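Long-range contacts in spindle pole body component (Chaetomium thermophilum, PDB 6L82), which probably binds gamma-tubulin and microtubule minus ends as a GCP5 member of the TUBGCP family, this chain being its N-terminal piece: residues A[8-13]-A[42-46]; A[62-66]-A[81-85]. All blocks are in the same frame, centred on the assembly; numbering follows the deposited sequence.

This N-terminal piece of GCP5 is all helices and connecting loops, and the two contacts come in series along it: contact 1 joins helix 5-23 to helix 31-45 and is closed before contact 2 joins helix 55-71 to helix 75-88. They share no helix. Their centres lie 33 Å apart, on opposite sides of the chain's centre, and their nearest atoms are still about 21 Å from each other. Each contact therefore ties together one pair of successive helices, and the model breaks between the pairs at residues 47-51. The chain of a different protein in the assembly packs against both places, so neither pair stands alone.

Contact 1 (A[8-13]-A[42-46]); sequences FLAQLG and LRSLR
The Phe8 ring meets two backbone carbonyls where the chain leaves helix 31-45. Leu45 O sits at the edge of the ring, near its plane, 3.7 Å from Phe8 CE2, while Arg46 O comes in obliquely, 3.6 Å from that same Phe8 carbon. The ring gets there because Phe8 CG lies anti to the backbone N (chi1 -178°), which swings it across to the other segment. Phe8 also packs on the backbone of a different protein in the assembly.

At the next residue the contact turns aliphatic. The Leu9 and Leu42 side chains overlap from opposing directions, flank against flank, and Leu9 CD1 rests 3.5 Å from Leu42 CD2. That Leu9 methyl is also near Arg46 CG, at 3.8 Å, while the other branch, Leu9 CD2, packs on the arginine's aliphatic stem, 3.5 Å from Arg46 CG. Arg46 is poorly ordered as a whole, so its contacts with Leu9 and the approach of its carbonyl to Phe8 CE2 both deserve less trust.

Leu42 CD2 also meets Leu12 CB at 3.6 Å, and the backbone N of Gly13 lies a little farther off, so this one branch spans a full turn of the opposing helix. Leu12 reaches on through its CD2, which stands 4.2 Å from Leu45 CD1; Leu45 in turn packs on an apolar side chain of the partner protein. No hydrogen bond links the two segments. Nearby, Gly13 O receives a weak one from Arg38 of helix 31-45.

The segments run in roughly opposite directions, and a leucine layer at the mouth of two successive helices, 5-23 and 31-45, is the arrangement of an antiparallel helical hairpin.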
loop_
_atom_site.group_PDB
_atom_site.type_symbol
_atom_site.label_atom_id
_atom_site.label_comp_id
_atom_site.label_asym_id
_atom_site.label_seq_id
_atom_site.Cartn_x
_atom_site.Cartn_y
_atom_site.Cartn_z
ATOM N N PHE A 8 -4.632 1.406 -19.743
ATOM C CA PHE A 8 -4.314 1.089 -18.353
ATOM C C PHE A 8 -3.036 1.789 -17.913
ATOM O O PHE A 8 -2.979 2.381 -16.830
ATOM C CB PHE A 8 -4.186 -0.421 -18.164
ATOM C CG PHE A 8 -3.896 -0.837 -16.747
ATOM C CD1 PHE A 8 -4.816 -0.591 -15.739
ATOM C CD2 PHE A 8 -2.716 -1.508 -16.426
ATOM C CE1 PHE A 8 -4.569 -0.987 -14.426
ATOM C CE2 PHE A 8 -2.453 -1.913 -15.112
ATOM C CZ PHE A 8 -3.382 -1.652 -14.114
ATOM N N LEU A 9 -1.998 1.741 -18.746
ATOM C CA LEU A 9 -0.755 2.396 -18.358
ATOM C C LEU A 9 -0.917 3.914 -18.316
ATOM O O LEU A 9 -0.460 4.557 -17.367
ATOM C CB LEU A 9 0.387 1.972 -19.286
ATOM C CG LEU A 9 1.064 0.623 -18.946
ATOM C CD1 LEU A 9 1.423 0.517 -17.471
ATOM C CD2 LEU A 9 0.220 -0.567 -19.338
ATOM N N ALA A 10 -1.596 4.502 -19.310
ATOM C CA ALA A 10 -1.833 5.945 -19.292
ATOM C C ALA A 10 -2.524 6.391 -18.010
ATOM O O ALA A 10 -2.268 7.495 -17.516
ATOM C CB ALA A 10 -2.680 6.362 -20.497
ATOM N N GLN A 11 -3.403 5.548 -17.466
ATOM C CA GLN A 11 -4.190 5.859 -16.282
ATOM C C GLN A 11 -3.388 5.735 -15.002
ATOM O O GLN A 11 -3.734 6.365 -13.996
ATOM C CB GLN A 11 -5.405 4.930 -16.261
ATOM C CG GLN A 11 -6.087 4.705 -14.951
ATOM C CD GLN A 11 -7.174 3.665 -15.090
ATOM O OE1 GLN A 11 -7.689 3.151 -14.102
ATOM N NE2 GLN A 11 -7.534 3.351 -16.334
ATOM N N LEU A 12 -2.327 4.948 -15.019
ATOM C CA LEU A 12 -1.505 4.743 -13.839
ATOM C C LEU A 12 -0.324 5.699 -13.784
ATOM O O LEU A 12 0.333 5.791 -12.735
ATOM C CB LEU A 12 -1.001 3.296 -13.809
ATOM C CG LEU A 12 -1.748 2.255 -12.971
ATOM C CD1 LEU A 12 -3.235 2.230 -13.273
ATOM C CD2 LEU A 12 -1.121 0.874 -13.212
ATOM N N GLY A 13 -0.069 6.414 -14.882
ATOM C CA GLY A 13 1.160 7.186 -15.011
ATOM C C GLY A 13 1.340 8.216 -13.913
ATOM O O GLY A 13 2.377 8.255 -13.249
ATOM N N LEU A 42 5.223 0.834 -13.418
ATOM C CA LEU A 42 4.252 0.504 -14.454
ATOM C C LEU A 42 4.483 -0.892 -15.007
ATOM O O LEU A 42 3.524 -1.613 -15.309
ATOM C CB LEU A 42 4.328 1.533 -15.571
ATOM C CG LEU A 42 3.862 2.917 -15.129
ATOM C CD1 LEU A 42 4.402 3.949 -16.092
ATOM C CD2 LEU A 42 2.368 2.928 -15.090
ATOM N N ARG A 43 5.749 -1.288 -15.139
ATOM C CA ARG A 43 6.056 -2.625 -15.634
ATOM C C ARG A 43 5.620 -3.704 -14.640
ATOM O O ARG A 43 5.046 -4.724 -15.039
ATOM C CB ARG A 43 7.551 -2.732 -15.936
ATOM C CG ARG A 43 7.864 -3.429 -17.241
ATOM C CD ARG A 43 9.312 -3.907 -17.257
ATOM N NE ARG A 43 10.237 -2.808 -17.474
ATOM C CZ ARG A 43 11.513 -2.974 -17.820
ATOM N NH1 ARG A 43 12.006 -4.199 -17.984
ATOM N NH2 ARG A 43 12.300 -1.917 -18.013
ATOM N N SER A 44 5.865 -3.497 -13.342
ATOM C CA SER A 44 5.517 -4.533 -12.365
ATOM C C SER A 44 4.011 -4.766 -12.282
ATOM O O SER A 44 3.575 -5.901 -12.072
ATOM C CB SER A 44 6.054 -4.170 -10.980
ATOM O OG SER A 44 7.419 -3.796 -11.063
ATOM N N LEU A 45 3.200 -3.719 -12.445
ATOM C CA LEU A 45 1.755 -3.848 -12.292
ATOM C C LEU A 45 1.010 -4.105 -13.599
ATOM O O LEU A 45 -0.203 -4.345 -13.556
ATOM C CB LEU A 45 1.184 -2.587 -11.642
ATOM C CG LEU A 45 1.914 -2.016 -10.427
ATOM C CD1 LEU A 45 1.325 -0.657 -10.101
ATOM C CD2 LEU A 45 1.795 -2.951 -9.229
ATOM N N ARG A 46 1.693 -4.059 -14.742
ATOM C CA ARG A 46 1.063 -4.136 -16.062
ATOM C C ARG A 46 0.044 -5.266 -16.185
ATOM O O ARG A 46 -1.128 -5.022 -16.477
ATOM C CB ARG A 46 2.139 -4.296 -17.143
ATOM C CG ARG A 46 2.176 -3.166 -18.161
ATOM C CD ARG A 46 3.557 -3.016 -18.809
ATOM N NE ARG A 46 4.038 -4.250 -19.427
ATOM C CZ ARG A 46 5.191 -4.359 -20.081
ATOM N NH1 ARG A 46 5.989 -3.308 -20.209
ATOM N NH2 ARG A 46 5.548 -5.521 -20.611
#

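Contact 2 (A[62-66]-A[81-85]); sequences LNGLE and LRTRL
Glu66 OE2 is pushed against the backbone of the opposing helix, 3.2 Å from Arg82 CA and 3.7 Å from Leu85 CD1. Arg82 N is also close, but the angle is too poor for a hydrogen bond. The guanidinium offers no bridge to this carboxylate either: Arg82 NE stays 6.6 Å from Glu66 OE2, and the group pairs instead with Asp79. Glu66 gets this far because its chain is extended beyond CG (chi2 168°). On the way its stem crosses Leu81 at about a right angle, with Glu66 CG 3.7 Å from Leu81 CD2. An alanine here removes that methylene and the carboxylate, and is likely to leave a gap beside Leu81 and Arg82.

That Leu81 methyl also meets Leu65 CB at 4.0 Å. One turn along, Leu62 CD1 and Leu85 CD2 are 3.9 Å apart. Leu65, Leu81 and Leu85 also pack on apolar side chains of a different protein in the assembly, so the apolar surface continues onto that partner.

The axes of the two short segments come to 10.8 Å, their N-to-C directions 146° apart: helices 55-71 and 75-88, consecutive in the chain, fold back on each other as a near-antiparallel pair.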
loop_
_atom_site.group_PDB
_atom_site.type_symbol
_atom_site.label_atom_id
_atom_site.label_comp_id
_atom_site.label_asym_id
_atom_site.label_seq_id
_atom_site.Cartn_x
_atom_site.Cartn_y
_atom_site.Cartn_z
ATOM N N LEU A 62 -5.903 -10.938 10.456
ATOM C CA LEU A 62 -6.190 -9.885 11.420
ATOM C C LEU A 62 -6.541 -10.473 12.786
ATOM O O LEU A 62 -6.194 -9.896 13.826
ATOM C CB LEU A 62 -7.314 -8.995 10.897
ATOM C CG LEU A 62 -6.999 -8.238 9.601
ATOM C CD1 LEU A 62 -8.262 -7.607 9.052
ATOM C CD2 LEU A 62 -5.945 -7.178 9.830
ATOM N N ASN A 63 -7.212 -11.627 12.810
ATOM C CA ASN A 63 -7.491 -12.288 14.085
ATOM C C ASN A 63 -6.200 -12.734 14.765
ATOM O O ASN A 63 -6.010 -12.506 15.963
ATOM C CB ASN A 63 -8.443 -13.469 13.880
ATOM C CG ASN A 63 -9.864 -13.012 13.567
ATOM O OD1 ASN A 63 -10.238 -11.888 13.883
ATOM N ND2 ASN A 63 -10.655 -13.880 12.950
ATOM N N GLY A 64 -5.285 -13.340 14.009
ATOM C CA GLY A 64 -4.025 -13.777 14.591
ATOM C C GLY A 64 -3.159 -12.636 15.099
ATOM O O GLY A 64 -2.415 -12.803 16.070
ATOM N N LEU A 65 -3.231 -11.471 14.450
ATOM C CA LEU A 65 -2.537 -10.285 14.950
ATOM C C LEU A 65 -3.085 -9.862 16.309
ATOM O O LEU A 65 -2.325 -9.645 17.262
ATOM C CB LEU A 65 -2.677 -9.132 13.948
ATOM C CG LEU A 65 -1.528 -8.875 12.982
ATOM C CD1 LEU A 65 -1.903 -7.741 12.025
ATOM C CD2 LEU A 65 -0.260 -8.553 13.760
ATOM N N GLU A 66 -4.410 -9.723 16.408
ATOM C CA GLU A 66 -5.029 -9.412 17.697
ATOM C C GLU A 66 -4.586 -10.392 18.779
ATOM O O GLU A 66 -4.208 -9.976 19.882
ATOM C CB GLU A 66 -6.556 -9.409 17.562
ATOM C CG GLU A 66 -7.031 -8.431 16.498
ATOM C CD GLU A 66 -8.489 -8.591 16.110
ATOM O OE1 GLU A 66 -9.067 -9.684 16.296
ATOM O OE2 GLU A 66 -9.046 -7.616 15.560
ATOM N N LEU A 81 -7.132 -2.499 17.095
ATOM C CA LEU A 81 -7.320 -3.161 15.806
ATOM C C LEU A 81 -8.736 -3.678 15.680
ATOM O O LEU A 81 -9.418 -3.421 14.685
ATOM C CB LEU A 81 -6.328 -4.320 15.647
ATOM C CG LEU A 81 -6.370 -5.037 14.292
ATOM C CD1 LEU A 81 -6.239 -4.035 13.153
ATOM C CD2 LEU A 81 -5.273 -6.099 14.192
ATOM N N ARG A 82 -9.195 -4.407 16.694
ATOM C CA ARG A 82 -10.538 -4.968 16.655
ATOM C C ARG A 82 -11.599 -3.880 16.486
ATOM O O ARG A 82 -12.545 -4.051 15.708
ATOM C CB ARG A 82 -10.780 -5.792 17.926
ATOM C CG ARG A 82 -12.184 -6.328 18.083
ATOM C CD ARG A 82 -12.445 -6.815 19.516
ATOM N NE ARG A 82 -13.277 -5.868 20.263
ATOM C CZ ARG A 82 -12.907 -5.258 21.387
ATOM N NH1 ARG A 82 -11.717 -5.497 21.927
ATOM N NH2 ARG A 82 -13.740 -4.410 21.978
ATOM N N THR A 83 -11.458 -2.745 17.193
ATOM C CA THR A 83 -12.475 -1.697 17.095
ATOM C C THR A 83 -12.349 -0.860 15.824
ATOM O O THR A 83 -13.364 -0.377 15.314
ATOM C CB THR A 83 -12.442 -0.765 18.318
ATOM O OG1 THR A 83 -11.114 -0.277 18.530
ATOM C CG2 THR A 83 -12.942 -1.486 19.587
ATOM N N ARG A 84 -11.142 -0.638 15.298
ATOM C CA ARG A 84 -11.093 0.038 14.007
ATOM C C ARG A 84 -11.791 -0.811 12.955
ATOM O O ARG A 84 -12.570 -0.288 12.156
ATOM C CB ARG A 84 -9.664 0.359 13.549
ATOM C CG ARG A 84 -8.631 0.952 14.509
ATOM C CD ARG A 84 -9.021 2.165 15.286
ATOM N NE ARG A 84 -9.997 1.908 16.324
ATOM C CZ ARG A 84 -10.812 2.863 16.747
ATOM N NH1 ARG A 84 -10.739 4.054 16.160
ATOM N NH2 ARG A 84 -11.720 2.648 17.705
ATOM N N LEU A 85 -11.567 -2.131 12.972
ATOM C CA LEU A 85 -12.257 -3.008 12.022
ATOM C C LEU A 85 -13.759 -2.979 12.233
ATOM O O LEU A 85 -14.534 -3.100 11.275
ATOM C CB LEU A 85 -11.754 -4.440 12.138
ATOM C CG LEU A 85 -10.271 -4.684 11.904
ATOM C CD1 LEU A 85 -9.859 -6.098 12.268
ATOM C CD2 LEU A 85 -9.979 -4.436 10.452
#